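Local coordinates for peptidoglycan synthase activator LpoP (PDB 6W5Q), which probably activates a peptidoglycan synthase as a lipoprotein of the Pseudomonas aeruginosa cell envelope, its globular C-terminal domain being built from tetratricopeptide-type helices, at residues A[30-42]-A[51-63]. Sequence-based numbering, arbitrary orientation.
Sequences DLNSAAASLERAQ and VLYRLAQVRLAQG. With SO4 (sulfate ion), chain I.
Val58 presses both of its methyls into a hole formed by Leu31, Ala34, Ala35 and Leu38, a knobs-into-holes fit that illustrates how helices pair in a tetratricopeptide (TPR) domain. Helices 31-42 and 51-61 run nearly antiparallel, at 157°, with axes 9.5 Å apart. CG1 of Val58 is set anti to the backbone N (chi1 173°), which brings it to 3.3 Å from the carbonyl O of Leu31, while CG2 meets CD1 of Leu38 at 3.9 Å. One turn earlier, Leu55 repeats the pattern among Ala35, Leu38, Glu39 and Gln42; its CD2 lies 3.4 Å from NE2 of Gln42, whose OE1 is hydrogen-bonded to Arg74 of helix 65-78. Leu38 in turn lays CD1 against the backbone of the opposing helix, 3.6 Å from the carbonyl O of Arg54, and its side chain also packs on Ala22 of helix 13-28, joining three helices. At one end of the interface the Ala41 methyl touches CG1 of Val51, and at the other the extended chain of Gln62 runs alongside Leu31, with Gln62 CG 3.5 Å from Leu31 CB. Polar groups border the apolar seam: the Arg59 guanidinium has Ala35 CB over one face, and its NH2 reaches the anti lone pair of Glu39 OE1 at 2.6 Å, a salt bridge in which OE1 lies close to the guanidinium plane, although the N-H...O angle is bent to 137°.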
ATOM      1  N   ASP A  30      -9.805  -6.523 -11.654  1.00 42.45           N
ATOM      2  CA  ASP A  30     -10.812  -6.595 -10.592  1.00 41.64           C
ATOM      3  C   ASP A  30     -10.196  -6.048  -9.306  1.00 35.38           C
ATOM      4  O   ASP A  30      -9.830  -6.778  -8.383  1.00 35.21           O
ATOM      5  CB  ASP A  30     -11.324  -8.024 -10.422  1.00 38.35           C
ATOM      6  CG  ASP A  30     -12.600  -8.098  -9.561  1.00 45.68           C
ATOM      7  OD1 ASP A  30     -12.956  -7.090  -8.895  1.00 36.74           O
ATOM      8  OD2 ASP A  30     -13.249  -9.171  -9.560  1.00 49.33           O
ATOM      9  N   LEU A  31     -10.096  -4.722  -9.257  1.00 35.25           N
ATOM     10  CA  LEU A  31      -9.548  -4.056  -8.087  1.00 39.87           C
ATOM     11  C   LEU A  31     -10.448  -4.226  -6.868  1.00 33.67           C
ATOM     12  O   LEU A  31      -9.963  -4.190  -5.727  1.00 31.03           O
ATOM     13  CB  LEU A  31      -9.308  -2.582  -8.415  1.00 34.20           C
ATOM     14  CG  LEU A  31      -8.216  -2.367  -9.468  1.00 34.94           C
ATOM     15  CD1 LEU A  31      -7.962  -0.895  -9.744  1.00 37.24           C
ATOM     16  CD2 LEU A  31      -6.949  -3.031  -9.019  1.00 36.40           C
ATOM     17  N   ASN A  32     -11.748  -4.431  -7.084  1.00 30.97           N
ATOM     18  CA  ASN A  32     -12.678  -4.647  -5.971  1.00 38.02           C
ATOM     19  C   ASN A  32     -12.354  -5.942  -5.219  1.00 34.07           C
ATOM     20  O   ASN A  32     -12.233  -5.950  -3.985  1.00 31.32           O
ATOM     21  CB  ASN A  32     -14.115  -4.650  -6.507  1.00 34.92           C
ATOM     22  CG  ASN A  32     -15.161  -4.994  -5.446  1.00 43.94           C
ATOM     23  OD1 ASN A  32     -15.364  -4.251  -4.494  1.00 48.92           O
ATOM     24  ND2 ASN A  32     -15.857  -6.109  -5.639  1.00 43.75           N
ATOM     25  N   SER A  33     -12.198  -7.048  -5.953  1.00 30.43           N
ATOM     26  CA  SER A  33     -11.858  -8.323  -5.325  1.00 34.95           C
ATOM     27  C   SER A  33     -10.451  -8.300  -4.743  1.00 27.61           C
ATOM     28  O   SER A  33     -10.224  -8.808  -3.636  1.00 25.85           O
ATOM     29  CB  SER A  33     -11.995  -9.455  -6.335  1.00 33.18           C
ATOM     30  OG  SER A  33     -13.303  -9.487  -6.849  1.00 35.42           O
ATOM     31  N   ALA A  34      -9.495  -7.738  -5.486  1.00 27.74           N
ATOM     32  CA  ALA A  34      -8.152  -7.560  -4.954  1.00 29.13           C
ATOM     33  C   ALA A  34      -8.203  -6.903  -3.588  1.00 25.92           C
ATOM     34  O   ALA A  34      -7.592  -7.381  -2.624  1.00 27.86           O
ATOM     35  CB  ALA A  34      -7.305  -6.732  -5.922  1.00 32.67           C
ATOM     36  N   ALA A  35      -8.970  -5.821  -3.472  1.00 26.28           N
ATOM     37  CA  ALA A  35      -9.093  -5.177  -2.173  1.00 29.20           C
ATOM     38  C   ALA A  35      -9.710  -6.133  -1.157  1.00 24.59           C
ATOM     39  O   ALA A  35      -9.202  -6.263  -0.030  1.00 25.01           O
ATOM     40  CB  ALA A  35      -9.896  -3.879  -2.299  1.00 27.39           C
ATOM     41  N   ALA A  36     -10.767  -6.860  -1.558  1.00 27.74           N
ATOM     42  CA  ALA A  36     -11.380  -7.843  -0.670  1.00 24.24           C
ATOM     43  C   ALA A  36     -10.375  -8.915  -0.256  1.00 26.35           C
ATOM     44  O   ALA A  36     -10.316  -9.295   0.920  1.00 28.46           O
ATOM     45  CB  ALA A  36     -12.590  -8.483  -1.343  1.00 28.40           C
ATOM     46  N   SER A  37      -9.560  -9.399  -1.207  1.00 23.48           N
ATOM     47  CA  SER A  37      -8.546 -10.403  -0.878  1.00 24.49           C
ATOM     48  C   SER A  37      -7.500  -9.845   0.076  1.00 27.68           C
ATOM     49  O   SER A  37      -6.989 -10.567   0.942  1.00 28.62           O
ATOM     50  CB  SER A  37      -7.847 -10.912  -2.141  1.00 27.63           C
ATOM     51  OG  SER A  37      -8.737 -11.557  -3.021  1.00 28.89           O
ATOM     52  N   LEU A  38      -7.145  -8.571  -0.081  1.00 26.86           N
ATOM     53  CA  LEU A  38      -6.174  -7.990   0.833  1.00 26.43           C
ATOM     54  C   LEU A  38      -6.791  -7.717   2.205  1.00 26.44           C
ATOM     55  O   LEU A  38      -6.096  -7.815   3.224  1.00 26.63           O
ATOM     56  CB  LEU A  38      -5.573  -6.725   0.195  1.00 23.23           C
ATOM     57  CG  LEU A  38      -4.742  -7.086  -1.064  1.00 30.20           C
ATOM     58  CD1 LEU A  38      -4.318  -5.895  -1.903  1.00 28.19           C
ATOM     59  CD2 LEU A  38      -3.488  -7.926  -0.705  1.00 25.72           C
ATOM     60  N   GLU A  39      -8.083  -7.399   2.271  1.00 26.68           N
ATOM     61  CA  GLU A  39      -8.699  -7.260   3.588  1.00 30.70           C
ATOM     62  C   GLU A  39      -8.819  -8.615   4.276  1.00 29.08           C
ATOM     63  O   GLU A  39      -8.816  -8.689   5.508  1.00 27.93           O
ATOM     64  CB  GLU A  39     -10.075  -6.587   3.483  1.00 27.81           C
ATOM     65  CG  GLU A  39     -10.086  -5.257   2.758  1.00 29.59           C
ATOM     66  CD  GLU A  39      -9.710  -4.089   3.651  1.00 35.77           C
ATOM     67  OE1 GLU A  39      -9.709  -2.947   3.151  1.00 35.95           O
ATOM     68  OE2 GLU A  39      -9.415  -4.310   4.849  1.00 39.08           O
ATOM     69  N   ARG A  40      -8.906  -9.698   3.504  1.00 30.62           N
ATOM     70  CA  ARG A  40      -8.875 -11.022   4.114  1.00 31.79           C
ATOM     71  C   ARG A  40      -7.468 -11.343   4.604  1.00 28.17           C
ATOM     72  O   ARG A  40      -7.293 -11.954   5.664  1.00 26.58           O
ATOM     73  CB  ARG A  40      -9.399 -12.067   3.109  1.00 27.11           C
ATOM     74  CG  ARG A  40      -9.549 -13.507   3.658  1.00 39.56           C
ATOM     75  CD  ARG A  40     -10.201 -14.453   2.623  1.00 39.50           C
ATOM     76  NE  ARG A  40     -10.813 -15.658   3.202  1.00 39.67           N
ATOM     77  CZ  ARG A  40     -10.386 -16.910   2.986  1.00 48.71           C
ATOM     78  NH1 ARG A  40      -9.332 -17.133   2.206  1.00 42.96           N
ATOM     79  NH2 ARG A  40     -11.009 -17.951   3.550  1.00 39.00           N
ATOM     80  N   ALA A  41      -6.447 -10.901   3.861  1.00 31.91           N
ATOM     81  CA  ALA A  41      -5.063 -11.069   4.298  1.00 28.87           C
ATOM     82  C   ALA A  41      -4.818 -10.441   5.674  1.00 30.65           C
ATOM     83  O   ALA A  41      -4.042 -10.978   6.481  1.00 32.71           O
ATOM     84  CB  ALA A  41      -4.123 -10.461   3.252  1.00 28.78           C
ATOM     85  N   GLN A  42      -5.462  -9.295   5.954  1.00 29.59           N
ATOM     86  CA  GLN A  42      -5.309  -8.630   7.251  1.00 33.27           C
ATOM     87  C   GLN A  42      -5.888  -9.435   8.406  1.00 32.41           C
ATOM     88  O   GLN A  42      -5.452  -9.267   9.547  1.00 33.11           O
ATOM     89  CB  GLN A  42      -5.980  -7.268   7.238  1.00 33.28           C
ATOM     90  CG  GLN A  42      -5.379  -6.285   6.297  1.00 34.62           C
ATOM     91  CD  GLN A  42      -5.710  -4.876   6.714  1.00 32.95           C
ATOM     92  OE1 GLN A  42      -5.204  -4.383   7.715  1.00 40.76           O
ATOM     93  NE2 GLN A  42      -6.586  -4.228   5.964  1.00 29.88           N
ATOM     94  N   VAL A  51       1.313  -6.333   3.245  1.00 32.47           N
ATOM     95  CA  VAL A  51      -0.108  -6.393   2.926  1.00 33.67           C
ATOM     96  C   VAL A  51      -0.653  -4.990   2.728  1.00 29.89           C
ATOM     97  O   VAL A  51      -1.359  -4.710   1.750  1.00 27.93           O
ATOM     98  CB  VAL A  51      -0.879  -7.144   4.023  1.00 34.58           C
ATOM     99  CG1 VAL A  51      -2.379  -7.029   3.775  1.00 34.54           C
ATOM    100  CG2 VAL A  51      -0.470  -8.585   4.047  1.00 31.30           C
ATOM    101  N   LEU A  52      -0.322  -4.085   3.654  1.00 32.61           N
ATOM    102  CA  LEU A  52      -0.811  -2.707   3.583  1.00 33.78           C
ATOM    103  C   LEU A  52      -0.287  -1.999   2.341  1.00 32.50           C
ATOM    104  O   LEU A  52      -1.014  -1.231   1.695  1.00 25.82           O
ATOM    105  CB  LEU A  52      -0.413  -1.962   4.865  1.00 27.56           C
ATOM    106  CG  LEU A  52      -1.125  -2.603   6.064  1.00 33.94           C
ATOM    107  CD1 LEU A  52      -0.691  -2.055   7.383  1.00 35.00           C
ATOM    108  CD2 LEU A  52      -2.631  -2.469   5.926  1.00 33.92           C
ATOM    109  N   TYR A  53       0.966  -2.278   1.973  1.00 36.34           N
ATOM    110  CA  TYR A  53       1.541  -1.709   0.759  1.00 35.21           C
ATOM    111  C   TYR A  53       0.705  -2.049  -0.472  1.00 33.29           C
ATOM    112  O   TYR A  53       0.390  -1.174  -1.288  1.00 35.50           O
ATOM    113  CB  TYR A  53       2.969  -2.214   0.588  1.00 33.03           C
ATOM    114  CG  TYR A  53       3.604  -1.740  -0.694  1.00 32.84           C
ATOM    115  CD1 TYR A  53       4.129  -0.454  -0.792  1.00 35.11           C
ATOM    116  CD2 TYR A  53       3.688  -2.576  -1.803  1.00 42.51           C
ATOM    117  CE1 TYR A  53       4.724  -0.009  -1.964  1.00 41.12           C
ATOM    118  CE2 TYR A  53       4.279  -2.144  -2.979  1.00 46.69           C
ATOM    119  CZ  TYR A  53       4.796  -0.856  -3.053  1.00 47.37           C
ATOM    120  OH  TYR A  53       5.381  -0.414  -4.217  1.00 53.63           O
ATOM    121  N   ARG A  54       0.341  -3.320  -0.624  1.00 30.73           N
ATOM    122  CA  ARG A  54      -0.461  -3.725  -1.777  1.00 29.48           C
ATOM    123  C   ARG A  54      -1.876  -3.185  -1.674  1.00 29.81           C
ATOM    124  O   ARG A  54      -2.499  -2.842  -2.689  1.00 28.73           O
ATOM    125  CB  ARG A  54      -0.503  -5.255  -1.885  1.00 30.87           C
ATOM    126  CG  ARG A  54       0.846  -5.893  -1.732  1.00 38.20           C
ATOM    127  CD  ARG A  54       0.977  -7.173  -2.515  1.00 50.19           C
ATOM    128  NE  ARG A  54       2.360  -7.629  -2.465  1.00 53.83           N
ATOM    129  CZ  ARG A  54       2.893  -8.527  -3.283  1.00 61.21           C
ATOM    130  NH1 ARG A  54       2.162  -9.094  -4.241  1.00 65.06           N
ATOM    131  NH2 ARG A  54       4.170  -8.852  -3.142  1.00 64.27           N
ATOM    132  N   LEU A  55      -2.423  -3.163  -0.459  1.00 26.06           N
ATOM    133  CA  LEU A  55      -3.757  -2.616  -0.263  1.00 30.05           C
ATOM    134  C   LEU A  55      -3.800  -1.139  -0.646  1.00 29.82           C
ATOM    135  O   LEU A  55      -4.702  -0.700  -1.365  1.00 30.16           O
ATOM    136  CB  LEU A  55      -4.184  -2.833   1.189  1.00 27.72           C
ATOM    137  CG  LEU A  55      -5.609  -2.395   1.534  1.00 31.36           C
ATOM    138  CD1 LEU A  55      -6.562  -2.830   0.439  1.00 26.76           C
ATOM    139  CD2 LEU A  55      -6.039  -2.938   2.908  1.00 30.72           C
ATOM    140  N   ALA A  56      -2.800  -0.364  -0.211  1.00 30.37           N
ATOM    141  CA  ALA A  56      -2.750   1.046  -0.588  1.00 29.81           C
ATOM    142  C   ALA A  56      -2.630   1.195  -2.095  1.00 30.91           C
ATOM    143  O   ALA A  56      -3.205   2.112  -2.685  1.00 27.58           O
ATOM    144  CB  ALA A  56      -1.578   1.736   0.120  1.00 27.88           C
ATOM    145  N   GLN A  57      -1.901   0.284  -2.740  1.00 31.06           N
ATOM    146  CA  GLN A  57      -1.756   0.357  -4.184  1.00 30.21           C
ATOM    147  C   GLN A  57      -3.092   0.175  -4.894  1.00 34.07           C
ATOM    148  O   GLN A  57      -3.443   0.945  -5.803  1.00 28.24           O
ATOM    149  CB  GLN A  57      -0.760  -0.690  -4.649  1.00 33.41           C
ATOM    150  CG  GLN A  57       0.653  -0.196  -4.676  1.00 36.17           C
ATOM    151  CD  GLN A  57       1.456  -0.950  -5.699  1.00 53.89           C
ATOM    152  OE1 GLN A  57       2.290  -1.788  -5.353  1.00 58.81           O
ATOM    153  NE2 GLN A  57       1.200  -0.672  -6.979  1.00 64.48           N
ATOM    154  N   VAL A  58      -3.847  -0.852  -4.495  1.00 33.15           N
ATOM    155  CA  VAL A  58      -5.134  -1.138  -5.122  1.00 31.00           C
ATOM    156  C   VAL A  58      -6.095   0.026  -4.930  1.00 31.47           C
ATOM    157  O   VAL A  58      -6.800   0.423  -5.866  1.00 30.53           O
ATOM    158  CB  VAL A  58      -5.707  -2.451  -4.558  1.00 29.00           C
ATOM    159  CG1 VAL A  58      -7.123  -2.697  -5.067  1.00 32.82           C
ATOM    160  CG2 VAL A  58      -4.796  -3.584  -4.948  1.00 33.63           C
ATOM    161  N   ARG A  59      -6.152   0.582  -3.712  1.00 29.33           N
ATOM    162  CA  ARG A  59      -7.024   1.731  -3.471  1.00 32.85           C
ATOM    163  C   ARG A  59      -6.586   2.915  -4.304  1.00 30.00           C
ATOM    164  O   ARG A  59      -7.420   3.641  -4.858  1.00 28.91           O
ATOM    165  CB  ARG A  59      -7.017   2.130  -1.999  1.00 26.50           C
ATOM    166  CG  ARG A  59      -7.395   1.017  -1.039  1.00 33.66           C
ATOM    167  CD  ARG A  59      -8.669   1.337  -0.302  1.00 35.42           C
ATOM    168  NE  ARG A  59      -9.152   0.237   0.540  1.00 34.00           N
ATOM    169  CZ  ARG A  59     -10.220  -0.520   0.290  1.00 32.15           C
ATOM    170  NH1 ARG A  59     -10.970  -0.306  -0.799  1.00 30.92           N
ATOM    171  NH2 ARG A  59     -10.546  -1.476   1.150  1.00 33.14           N
ATOM    172  N   LEU A  60      -5.276   3.152  -4.369  1.00 32.80           N
ATOM    173  CA  LEU A  60      -4.791   4.238  -5.202  1.00 33.17           C
ATOM    174  C   LEU A  60      -5.179   3.998  -6.655  1.00 34.93           C
ATOM    175  O   LEU A  60      -5.607   4.922  -7.358  1.00 34.18           O
ATOM    176  CB  LEU A  60      -3.279   4.375  -5.049  1.00 31.86           C
ATOM    177  CG  LEU A  60      -2.660   5.563  -5.781  1.00 38.68           C
ATOM    178  CD1 LEU A  60      -3.326   6.864  -5.370  1.00 36.08           C
ATOM    179  CD2 LEU A  60      -1.183   5.593  -5.490  1.00 33.13           C
ATOM    180  N   ALA A  61      -5.075   2.748  -7.111  1.00 31.72           N
ATOM    181  CA  ALA A  61      -5.440   2.459  -8.486  1.00 31.99           C
ATOM    182  C   ALA A  61      -6.940   2.625  -8.717  1.00 34.38           C
ATOM    183  O   ALA A  61      -7.352   2.930  -9.834  1.00 38.48           O
ATOM    184  CB  ALA A  61      -4.968   1.056  -8.866  1.00 29.03           C
ATOM    185  N   GLN A  62      -7.771   2.458  -7.682  1.00 33.71           N
ATOM    186  CA  GLN A  62      -9.197   2.741  -7.827  1.00 35.34           C
ATOM    187  C   GLN A  62      -9.509   4.229  -7.823  1.00 37.29           C
ATOM    188  O   GLN A  62     -10.679   4.592  -7.982  1.00 34.69           O
ATOM    189  CB  GLN A  62     -10.020   2.041  -6.723  1.00 29.90           C
ATOM    190  CG  GLN A  62     -10.009   0.509  -6.848  1.00 33.76           C
ATOM    191  CD  GLN A  62     -10.684  -0.214  -5.676  1.00 41.92           C
ATOM    192  OE1 GLN A  62     -10.243  -0.124  -4.523  1.00 34.92           O
ATOM    193  NE2 GLN A  62     -11.763  -0.939  -5.976  1.00 43.84           N
ATOM    194  N   GLY A  63      -8.505   5.093  -7.643  1.00 36.01           N
ATOM    195  CA  GLY A  63      -8.748   6.512  -7.492  1.00 44.85           C
ATOM    196  C   GLY A  63      -9.079   6.958  -6.083  1.00 44.88           C
ATOM    197  O   GLY A  63      -9.393   8.133  -5.885  1.00 43.95           O
TER
HETATM  198  S   SO4 I 301     -13.863 -16.427   5.241  1.00 58.45           S
HETATM  199  O1  SO4 I 301     -14.371 -15.610   4.137  1.00 41.75           O
HETATM  200  O2  SO4 I 301     -14.511 -16.112   6.505  1.00 50.82           O
HETATM  201  O3  SO4 I 301     -14.039 -17.850   4.950  1.00 59.01           O
HETATM  202  O4  SO4 I 301     -12.443 -16.157   5.408  1.00 67.12           O